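Long-range contacts in Udp-n-acetylglucosamine pyrophosphorylase (Trypanosoma brucei, PDB 4BQH), which probably catalyses the formation of UDP-N-acetylglucosamine and diphosphate from UTP and N-acetyl-alpha-D-glucosamine 1-phosphate: residues F82-R91 with I425-E433; H303-K311 with F352-S363. All coordinates share one frame; numbering follows the deposited sequence.

Both contacts belong to one mixed beta sheet of the GT-A-type nucleotidyltransferase fold. Strand 304-309, a segment of contact 2, connects them. It pairs in parallel with strand 423-427, which carries contact 1, and antiparallel with strands 355-357 and 359-363, which make contact 2. The centres of the two contacts lie about 11 Å apart. Two polar links join them: Gln427 OE1 lies 2.7 Å from Thr308 OG1, a probable hydrogen bond, and Glu433 OE1 forms a salt bridge of 2.7 Å with Lys307 NZ. Contact 2 is the more deeply buried. The side chain of its Asn360 is about 13 Å from the bound oxindole inhibitor, well beyond direct contact.

Contact 1: residues F82-R91 with I425-E433; sequences FFDISSVDRR and IMQVDRDDE
Phe83 and Gln427 meet in the backbone ladder of two short parallel strands. Gln427 N donates to Phe83 O at 2.8 Å. Gln427 O then accepts from Ile85 N, also at 2.8 Å. The bond from Phe83 N to Ile425 O is weak.

Apolar contacts flank this ladder. The Phe82 ring crosses Gln427 at a slant, with CE1 3.6 Å from Gln427 CB, while Phe82 CB meets Ile425 CB. On the other face of the sheet, Phe83 and Met426 run side by side. Both leave that face with CG anti to the backbone N (chi1 -172° and -174°), and Phe83 CD2 is 3.9 Å from Met426 CG. Met426 SD also makes an oblique Met-aromatic contact with that ring. Ile85 CG2 sits over one face of the ring, toward its rim.

Polar side chains hold the turn after the strand. Asp84 OD1 accepts from Ser86 N, an Asx turn, and from Ser86 OG at 2.6 Å. Arg91 NH1 bonds both Ile85 O and Asp429 OD2, each near the guanidinium plane and each at 3.1 Å. Asp429 OD2 uses its anti lone pair. A long salt bridge to Asp432 adds charge alone, and Asp432 also pairs with Arg461. One water links Ile85 O to Asp429 N.

Strand 83-84 thus extends the sheet beyond strand 423-427, whose other neighbour is strand 304-309. Helix 95-110 packs on Phe83, Ile85 and Arg91, and helix 291-300 packs on Phe83 and Met426.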
loop_
_atom_site.group_PDB
_atom_site.type_symbol
_atom_site.label_atom_id
_atom_site.label_comp_id
_atom_site.label_asym_id
_atom_site.label_seq_id
_atom_site.Cartn_x
_atom_site.Cartn_y
_atom_site.Cartn_z
ATOM N N PHE A 82 18.561 -0.058 -13.016
ATOM C CA PHE A 82 17.141 0.160 -12.734
ATOM C C PHE A 82 16.785 1.599 -13.081
ATOM O O PHE A 82 17.668 2.452 -13.150
ATOM C CB PHE A 82 16.853 -0.132 -11.257
ATOM C CG PHE A 82 17.805 0.538 -10.301
ATOM C CD1 PHE A 82 17.544 1.823 -9.807
ATOM C CD2 PHE A 82 18.967 -0.114 -9.882
ATOM C CE1 PHE A 82 18.427 2.436 -8.906
ATOM C CE2 PHE A 82 19.847 0.490 -8.998
ATOM C CZ PHE A 82 19.578 1.757 -8.505
ATOM N N PHE A 83 15.497 1.873 -13.272
ATOM C CA PHE A 83 15.027 3.216 -13.608
ATOM C C PHE A 83 15.147 4.063 -12.335
ATOM O O PHE A 83 14.519 3.740 -11.307
ATOM C CB PHE A 83 13.569 3.093 -14.062
ATOM C CG PHE A 83 12.957 4.352 -14.634
ATOM C CD1 PHE A 83 13.715 5.284 -15.349
ATOM C CD2 PHE A 83 11.594 4.568 -14.481
ATOM C CE1 PHE A 83 13.111 6.426 -15.887
ATOM C CE2 PHE A 83 10.982 5.695 -15.015
ATOM C CZ PHE A 83 11.747 6.626 -15.712
ATOM N N ASP A 84 15.972 5.106 -12.401
ATOM C CA ASP A 84 16.250 5.932 -11.239
ATOM C C ASP A 84 15.786 7.371 -11.493
ATOM O O ASP A 84 16.389 8.101 -12.256
ATOM C CB ASP A 84 17.734 5.851 -10.876
ATOM C CG ASP A 84 18.058 6.467 -9.511
ATOM O OD1 ASP A 84 17.289 7.311 -9.022
ATOM O OD2 ASP A 84 19.086 6.067 -8.923
ATOM N N ILE A 85 14.701 7.756 -10.838
ATOM C CA ILE A 85 14.191 9.116 -10.935
ATOM C C ILE A 85 14.209 9.812 -9.559
ATOM O O ILE A 85 13.366 10.643 -9.258
ATOM C CB ILE A 85 12.815 9.128 -11.633
ATOM C CG1 ILE A 85 11.823 8.205 -10.922
ATOM C CG2 ILE A 85 12.974 8.684 -13.080
ATOM C CD1 ILE A 85 10.414 8.236 -11.488
ATOM N N SER A 86 15.238 9.507 -8.772
ATOM C CA SER A 86 15.245 9.807 -7.334
ATOM C C SER A 86 15.708 11.221 -6.976
ATOM O O SER A 86 15.738 11.569 -5.804
ATOM C CB SER A 86 16.038 8.750 -6.544
ATOM O OG SER A 86 17.417 8.779 -6.898
ATOM N N SER A 87 16.015 12.046 -7.979
ATOM C CA SER A 87 16.283 13.480 -7.710
ATOM C C SER A 87 15.868 14.387 -8.871
ATOM O O SER A 87 15.658 13.915 -9.986
ATOM C CB SER A 87 17.753 13.697 -7.373
ATOM O OG SER A 87 18.554 13.339 -8.478
ATOM N N VAL A 88 15.762 15.693 -8.593
ATOM C CA VAL A 88 15.471 16.693 -9.636
ATOM C C VAL A 88 16.379 16.510 -10.856
ATOM O O VAL A 88 15.897 16.471 -11.994
ATOM C CB VAL A 88 15.563 18.150 -9.100
ATOM C CG1 VAL A 88 15.481 19.147 -10.250
ATOM C CG2 VAL A 88 14.445 18.428 -8.104
ATOM N N ASP A 89 17.679 16.357 -10.603
ATOM C CA ASP A 89 18.695 16.246 -11.653
ATOM C C ASP A 89 18.541 14.978 -12.491
ATOM O O ASP A 89 18.682 15.007 -13.716
ATOM C CB ASP A 89 20.108 16.305 -11.046
ATOM C CG ASP A 89 20.520 17.724 -10.620
ATOM O OD1 ASP A 89 20.035 18.712 -11.224
ATOM O OD2 ASP A 89 21.338 17.854 -9.680
ATOM N N ARG A 90 18.239 13.859 -11.834
ATOM C CA ARG A 90 18.015 12.614 -12.580
ATOM C C ARG A 90 16.737 12.666 -13.402
ATOM O O ARG A 90 16.649 12.036 -14.455
ATOM C CB ARG A 90 17.976 11.426 -11.636
ATOM C CG ARG A 90 19.285 11.136 -10.951
ATOM C CD ARG A 90 19.063 10.061 -9.908
ATOM N NE ARG A 90 20.283 9.675 -9.211
ATOM C CZ ARG A 90 21.192 8.818 -9.682
ATOM N NH1 ARG A 90 21.050 8.247 -10.880
ATOM N NH2 ARG A 90 22.256 8.524 -8.941
ATOM N N ARG A 91 15.742 13.405 -12.937
ATOM C CA ARG A 91 14.513 13.548 -13.705
ATOM C C ARG A 91 14.687 14.488 -14.905
ATOM O O ARG A 91 14.086 14.266 -15.961
ATOM C CB ARG A 91 13.345 13.979 -12.828
ATOM C CG ARG A 91 12.952 12.922 -11.801
ATOM C CD ARG A 91 11.628 13.245 -11.148
ATOM N NE ARG A 91 11.685 14.494 -10.398
ATOM C CZ ARG A 91 12.180 14.617 -9.165
ATOM N NH1 ARG A 91 12.679 13.566 -8.513
ATOM N NH2 ARG A 91 12.177 15.808 -8.583
ATOM N N ILE A 425 12.703 -2.506 -10.741
ATOM C CA ILE A 425 12.809 -1.541 -9.639
ATOM C C ILE A 425 12.686 -0.143 -10.225
ATOM O O ILE A 425 13.308 0.163 -11.268
ATOM C CB ILE A 425 14.192 -1.650 -8.979
ATOM C CG1 ILE A 425 14.262 -2.953 -8.158
ATOM C CG2 ILE A 425 14.469 -0.411 -8.101
ATOM C CD1 ILE A 425 15.665 -3.346 -7.709
ATOM N N MET A 426 11.912 0.713 -9.552
ATOM C CA MET A 426 11.864 2.141 -9.883
ATOM C C MET A 426 12.309 2.905 -8.624
ATOM O O MET A 426 11.616 2.897 -7.621
ATOM C CB MET A 426 10.457 2.560 -10.341
ATOM C CG MET A 426 10.383 4.006 -10.837
ATOM S SD MET A 426 8.789 4.310 -11.655
ATOM C CE MET A 426 7.740 4.480 -10.290
ATOM N N GLN A 427 13.499 3.493 -8.685
ATOM C CA GLN A 427 14.061 4.219 -7.542
ATOM C C GLN A 427 13.514 5.650 -7.610
ATOM O O GLN A 427 13.744 6.339 -8.587
ATOM C CB GLN A 427 15.592 4.204 -7.593
ATOM C CG GLN A 427 16.277 4.927 -6.419
ATOM C CD GLN A 427 16.764 3.984 -5.321
ATOM O OE1 GLN A 427 16.006 3.150 -4.812
ATOM N NE2 GLN A 427 18.038 4.125 -4.948
ATOM N N VAL A 428 12.798 6.063 -6.568
ATOM C CA VAL A 428 12.081 7.341 -6.553
ATOM C C VAL A 428 12.595 8.243 -5.422
ATOM O O VAL A 428 13.325 7.803 -4.540
ATOM C CB VAL A 428 10.536 7.167 -6.441
ATOM C CG1 VAL A 428 9.984 6.393 -7.630
ATOM C CG2 VAL A 428 10.127 6.494 -5.119
ATOM N N ASP A 429 12.169 9.502 -5.483
ATOM C CA ASP A 429 12.526 10.547 -4.556
ATOM C C ASP A 429 11.690 10.410 -3.274
ATOM O O ASP A 429 10.491 10.672 -3.293
ATOM C CB ASP A 429 12.222 11.874 -5.287
ATOM C CG ASP A 429 12.920 13.065 -4.688
ATOM O OD1 ASP A 429 12.957 13.169 -3.437
ATOM O OD2 ASP A 429 13.396 13.922 -5.506
ATOM N N ARG A 430 12.322 10.047 -2.158
ATOM C CA ARG A 430 11.599 9.723 -0.923
ATOM C C ARG A 430 10.698 10.874 -0.495
ATOM O O ARG A 430 9.554 10.684 -0.112
ATOM C CB ARG A 430 12.573 9.374 0.217
ATOM C CG ARG A 430 11.865 8.986 1.518
ATOM C CD ARG A 430 12.850 8.872 2.678
ATOM N NE ARG A 430 13.864 7.846 2.435
ATOM C CZ ARG A 430 14.095 6.794 3.231
ATOM N NH1 ARG A 430 13.369 6.588 4.327
ATOM N NH2 ARG A 430 15.060 5.935 2.915
ATOM N N ASP A 431 11.239 12.078 -0.584
ATOM C CA ASP A 431 10.517 13.225 -0.081
ATOM C C ASP A 431 9.317 13.609 -0.949
ATOM O O ASP A 431 8.509 14.431 -0.524
ATOM C CB ASP A 431 11.478 14.387 0.149
ATOM C CG ASP A 431 12.379 14.165 1.366
ATOM O OD1 ASP A 431 12.420 13.059 1.940
ATOM O OD2 ASP A 431 13.048 15.119 1.766
ATOM N N ASP A 432 9.187 12.998 -2.129
ATOM C CA ASP A 432 8.030 13.204 -2.992
ATOM C C ASP A 432 7.013 12.055 -2.872
ATOM O O ASP A 432 5.868 12.186 -3.322
ATOM C CB ASP A 432 8.466 13.324 -4.470
ATOM C CG ASP A 432 9.221 14.617 -4.771
ATOM O OD1 ASP A 432 9.053 15.620 -4.027
ATOM O OD2 ASP A 432 9.963 14.632 -5.783
ATOM N N GLU A 433 7.427 10.940 -2.268
ATOM C CA GLU A 433 6.737 9.679 -2.471
ATOM C C GLU A 433 6.433 8.896 -1.195
ATOM O O GLU A 433 5.622 7.997 -1.227
ATOM C CB GLU A 433 7.574 8.793 -3.410
ATOM C CG GLU A 433 7.724 9.312 -4.837
ATOM C CD GLU A 433 6.707 8.715 -5.803
ATOM O OE1 GLU A 433 6.148 7.658 -5.503
ATOM O OE2 GLU A 433 6.489 9.301 -6.880
HETATM O O HOH W 1 19.921 5.983 -6.258
HETATM O O HOH W 2 10.722 10.372 -7.941
HETATM O O HOH W 3 15.799 16.426 -5.806
#

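Contact 2: residues H303-K311 with F352-S363; sequences HVVVKTCPK and FNCANISSNLCS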
loop_
_atom_site.group_PDB
_atom_site.type_symbol
_atom_site.label_atom_id
_atom_site.label_comp_id
_atom_site.label_asym_id
_atom_site.label_seq_id
_atom_site.Cartn_x
_atom_site.Cartn_y
_atom_site.Cartn_z
ATOM N N HIS A 303 5.856 -8.002 -14.614
ATOM C CA HIS A 303 4.768 -8.545 -13.787
ATOM C C HIS A 303 4.802 -7.975 -12.377
ATOM O O HIS A 303 3.786 -7.929 -11.687
ATOM C CB HIS A 303 4.838 -10.064 -13.768
ATOM C CG HIS A 303 4.350 -10.694 -15.051
ATOM N ND1 HIS A 303 3.035 -10.730 -15.391
ATOM C CD2 HIS A 303 5.052 -11.317 -16.091
ATOM C CE1 HIS A 303 2.900 -11.334 -16.602
ATOM N NE2 HIS A 303 4.139 -11.712 -17.023
ATOM N N VAL A 304 5.981 -7.536 -11.941
ATOM C CA VAL A 304 6.126 -6.813 -10.655
ATOM C C VAL A 304 7.050 -5.621 -10.863
ATOM O O VAL A 304 8.158 -5.797 -11.388
ATOM C CB VAL A 304 6.732 -7.707 -9.549
ATOM C CG1 VAL A 304 7.064 -6.857 -8.301
ATOM C CG2 VAL A 304 5.765 -8.827 -9.187
ATOM N N VAL A 305 6.614 -4.428 -10.440
ATOM C CA VAL A 305 7.517 -3.288 -10.306
ATOM C C VAL A 305 7.445 -2.834 -8.859
ATOM O O VAL A 305 6.343 -2.713 -8.309
ATOM C CB VAL A 305 7.127 -2.100 -11.217
ATOM C CG1 VAL A 305 8.198 -1.031 -11.144
ATOM C CG2 VAL A 305 6.986 -2.559 -12.669
ATOM N N VAL A 306 8.614 -2.638 -8.235
ATOM C CA VAL A 306 8.651 -2.091 -6.880
ATOM C C VAL A 306 9.215 -0.681 -6.900
ATOM O O VAL A 306 10.160 -0.353 -7.678
ATOM C CB VAL A 306 9.467 -2.966 -5.895
ATOM C CG1 VAL A 306 8.855 -4.375 -5.835
ATOM C CG2 VAL A 306 10.933 -3.037 -6.315
ATOM N N LYS A 307 8.634 0.170 -6.059
ATOM C CA LYS A 307 9.269 1.465 -5.818
ATOM C C LYS A 307 10.196 1.379 -4.624
ATOM O O LYS A 307 9.865 0.771 -3.607
ATOM C CB LYS A 307 8.232 2.552 -5.536
ATOM C CG LYS A 307 7.667 3.152 -6.804
ATOM C CD LYS A 307 6.732 4.295 -6.411
ATOM C CE LYS A 307 6.185 4.967 -7.655
ATOM N NZ LYS A 307 5.061 5.895 -7.304
ATOM N N THR A 308 11.344 2.023 -4.741
ATOM C CA THR A 308 12.372 1.985 -3.691
ATOM C C THR A 308 12.955 3.378 -3.564
ATOM O O THR A 308 12.803 4.192 -4.476
ATOM C CB THR A 308 13.500 1.007 -4.054
ATOM O OG1 THR A 308 14.057 1.363 -5.331
ATOM C CG2 THR A 308 12.934 -0.418 -4.152
ATOM N N CYS A 309 13.622 3.646 -2.446
ATOM C CA CYS A 309 14.284 4.935 -2.222
ATOM C C CYS A 309 15.725 4.687 -1.742
ATOM O O CYS A 309 15.979 3.683 -1.075
ATOM C CB CYS A 309 13.530 5.711 -1.121
ATOM S SG CYS A 309 11.872 6.198 -1.655
ATOM N N PRO A 310 16.656 5.613 -2.033
ATOM C CA PRO A 310 17.966 5.510 -1.389
ATOM C C PRO A 310 17.824 5.494 0.151
ATOM O O PRO A 310 16.921 6.142 0.701
ATOM C CB PRO A 310 18.700 6.794 -1.826
ATOM C CG PRO A 310 17.893 7.382 -2.942
ATOM C CD PRO A 310 16.504 6.841 -2.842
ATOM N N LYS A 311 18.694 4.777 0.847
ATOM C CA LYS A 311 18.685 4.809 2.316
ATOM C C LYS A 311 19.084 6.193 2.823
ATOM O O LYS A 311 19.882 6.873 2.189
ATOM C CB LYS A 311 19.620 3.753 2.924
ATOM C CG LYS A 311 19.257 2.324 2.513
ATOM C CD LYS A 311 19.341 1.335 3.663
ATOM C CE LYS A 311 20.592 1.471 4.508
ATOM N NZ LYS A 311 20.683 0.503 5.633
ATOM N N PHE A 352 24.033 -1.419 -1.283
ATOM C CA PHE A 352 22.634 -1.850 -1.118
ATOM C C PHE A 352 21.818 -0.623 -0.791
ATOM O O PHE A 352 21.725 -0.217 0.361
ATOM C CB PHE A 352 22.517 -2.866 0.005
ATOM C CG PHE A 352 23.124 -4.207 -0.321
ATOM C CD1 PHE A 352 22.347 -5.203 -0.919
ATOM C CD2 PHE A 352 24.456 -4.483 -0.008
ATOM C CE1 PHE A 352 22.893 -6.453 -1.208
ATOM C CE2 PHE A 352 25.006 -5.734 -0.303
ATOM C CZ PHE A 352 24.224 -6.715 -0.900
ATOM N N ASN A 353 21.234 -0.022 -1.823
ATOM C CA ASN A 353 20.678 1.322 -1.685
ATOM C C ASN A 353 19.256 1.438 -2.242
ATOM O O ASN A 353 18.793 2.525 -2.560
ATOM C CB ASN A 353 21.612 2.326 -2.392
ATOM C CG ASN A 353 21.412 3.752 -1.898
ATOM O OD1 ASN A 353 21.123 3.979 -0.718
ATOM N ND2 ASN A 353 21.612 4.714 -2.791
ATOM N N CYS A 354 18.557 0.309 -2.359
ATOM C CA CYS A 354 17.144 0.355 -2.810
ATOM C C CYS A 354 16.266 -0.065 -1.650
ATOM O O CYS A 354 15.961 -1.247 -1.494
ATOM C CB CYS A 354 16.920 -0.550 -4.026
ATOM S SG CYS A 354 17.832 0.005 -5.489
ATOM N N ALA A 355 15.908 0.900 -0.808
ATOM C CA ALA A 355 15.071 0.612 0.374
ATOM C C ALA A 355 13.598 0.389 0.023
ATOM O O ALA A 355 13.007 1.115 -0.787
ATOM C CB ALA A 355 15.210 1.739 1.398
ATOM N N ASN A 356 13.013 -0.623 0.663
ATOM C CA ASN A 356 11.637 -1.002 0.458
ATOM C C ASN A 356 10.665 0.006 1.089
ATOM O O ASN A 356 10.633 0.142 2.302
ATOM C CB ASN A 356 11.426 -2.404 1.056
ATOM C CG ASN A 356 10.005 -2.888 0.889
ATOM O OD1 ASN A 356 9.324 -2.514 -0.070
ATOM N ND2 ASN A 356 9.545 -3.713 1.819
ATOM N N ILE A 357 9.863 0.694 0.267
ATOM C CA ILE A 357 8.831 1.603 0.800
ATOM C C ILE A 357 7.404 1.010 0.667
ATOM O O ILE A 357 6.398 1.720 0.805
ATOM C CB ILE A 357 8.931 3.035 0.214
ATOM C CG1 ILE A 357 8.705 3.045 -1.306
ATOM C CG2 ILE A 357 10.293 3.655 0.562
ATOM C CD1 ILE A 357 8.207 4.381 -1.828
ATOM N N SER A 358 7.330 -0.296 0.437
ATOM C CA SER A 358 6.062 -1.036 0.360
ATOM C C SER A 358 5.096 -0.387 -0.627
ATOM O O SER A 358 3.923 -0.146 -0.314
ATOM C CB SER A 358 5.411 -1.208 1.742
ATOM O OG SER A 358 6.377 -1.731 2.620
ATOM N N SER A 359 5.598 -0.112 -1.822
ATOM C CA SER A 359 4.779 0.434 -2.880
ATOM C C SER A 359 5.054 -0.414 -4.129
ATOM O O SER A 359 6.173 -0.399 -4.648
ATOM C CB SER A 359 5.166 1.884 -3.128
ATOM O OG SER A 359 4.397 2.405 -4.195
ATOM N N ASN A 360 4.047 -1.161 -4.580
ATOM C CA ASN A 360 4.229 -2.166 -5.632
ATOM C C ASN A 360 3.189 -2.038 -6.724
ATOM O O ASN A 360 2.069 -1.576 -6.487
ATOM C CB ASN A 360 4.111 -3.613 -5.113
ATOM C CG ASN A 360 4.995 -3.923 -3.916
ATOM O OD1 ASN A 360 6.116 -3.414 -3.750
ATOM N ND2 ASN A 360 4.520 -4.834 -3.115
ATOM N N LEU A 361 3.564 -2.464 -7.923
ATOM C CA LEU A 361 2.594 -2.562 -9.006
ATOM C C LEU A 361 2.710 -3.967 -9.567
ATOM O O LEU A 361 3.782 -4.372 -10.008
ATOM C CB LEU A 361 2.902 -1.500 -10.067
ATOM C CG LEU A 361 1.909 -1.423 -11.219
ATOM C CD1 LEU A 361 0.574 -0.869 -10.757
ATOM C CD2 LEU A 361 2.453 -0.498 -12.275
ATOM N N CYS A 362 1.622 -4.731 -9.535
ATOM C CA CYS A 362 1.682 -6.117 -9.959
ATOM C C CYS A 362 0.678 -6.375 -11.066
ATOM O O CYS A 362 -0.429 -5.842 -11.022
ATOM C CB CYS A 362 1.336 -7.033 -8.794
ATOM S SG CYS A 362 2.501 -6.883 -7.422
ATOM N N SER A 363 1.050 -7.220 -12.034
ATOM C CA SER A 363 0.071 -7.663 -13.025
ATOM C C SER A 363 -1.014 -8.507 -12.347
ATOM O O SER A 363 -0.793 -9.151 -11.309
ATOM C CB SER A 363 0.738 -8.501 -14.129
ATOM O OG SER A 363 1.187 -9.746 -13.616
HETATM O O HOH W 4 8.329 -1.245 -2.567
HETATM O O HOH W 5 3.266 4.887 -5.489
HETATM O O HOH W 6 21.903 6.197 0.565
#
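Strand 304-309 pairs antiparallel with residues 355-363, which turn a corner at Ser358, in a buried part of the central sheet. Strand 359-363 runs against it at 172°, whereas strand 355-357 crosses it at 120°. Val305 and Leu361 form a hydrogen-bonded pair: Val305 N donates to Leu361 O at 2.9 Å and Leu361 N to Val305 O at 2.8 Å. Lys307 N reaches Ser359 O in a nearly straight bond. Before the corner, Cys309 and Ala355 exchange two backbone bonds.

At the corner, Asn356 OD1 accepts from Ser358 N, an Asx turn. A water accepts from Ser359 N and lies within donating distance of Lys307 O and Asn356 OD1, which may compete for its protons. Ile357 puts CG1 between its backbone N and carbonyl carbon (chi1 63°), with CG1 3.4 Å from Lys307 O; its CG2 meets Cys309 SG at 3.7 Å.

Side chains close both ends. The His303 ring meets Ser363 OG edge-on through ND1, at 2.7 Å. Ser363 OG also caps the next helix through Phe366 N, and His303 NE2 bonds Asp414. At the far end, Lys311 N donates to Asn353 OD1 at 3.0 Å, from above the amide's carbonyl plane.

Backbone bonds carry the middle, where Val305 and Leu361 pack on helix 291-300 and Lys307 reaches Glu433 and Asp290. Side-chain hydrogen bonds fix the ends, and water takes over at the corner.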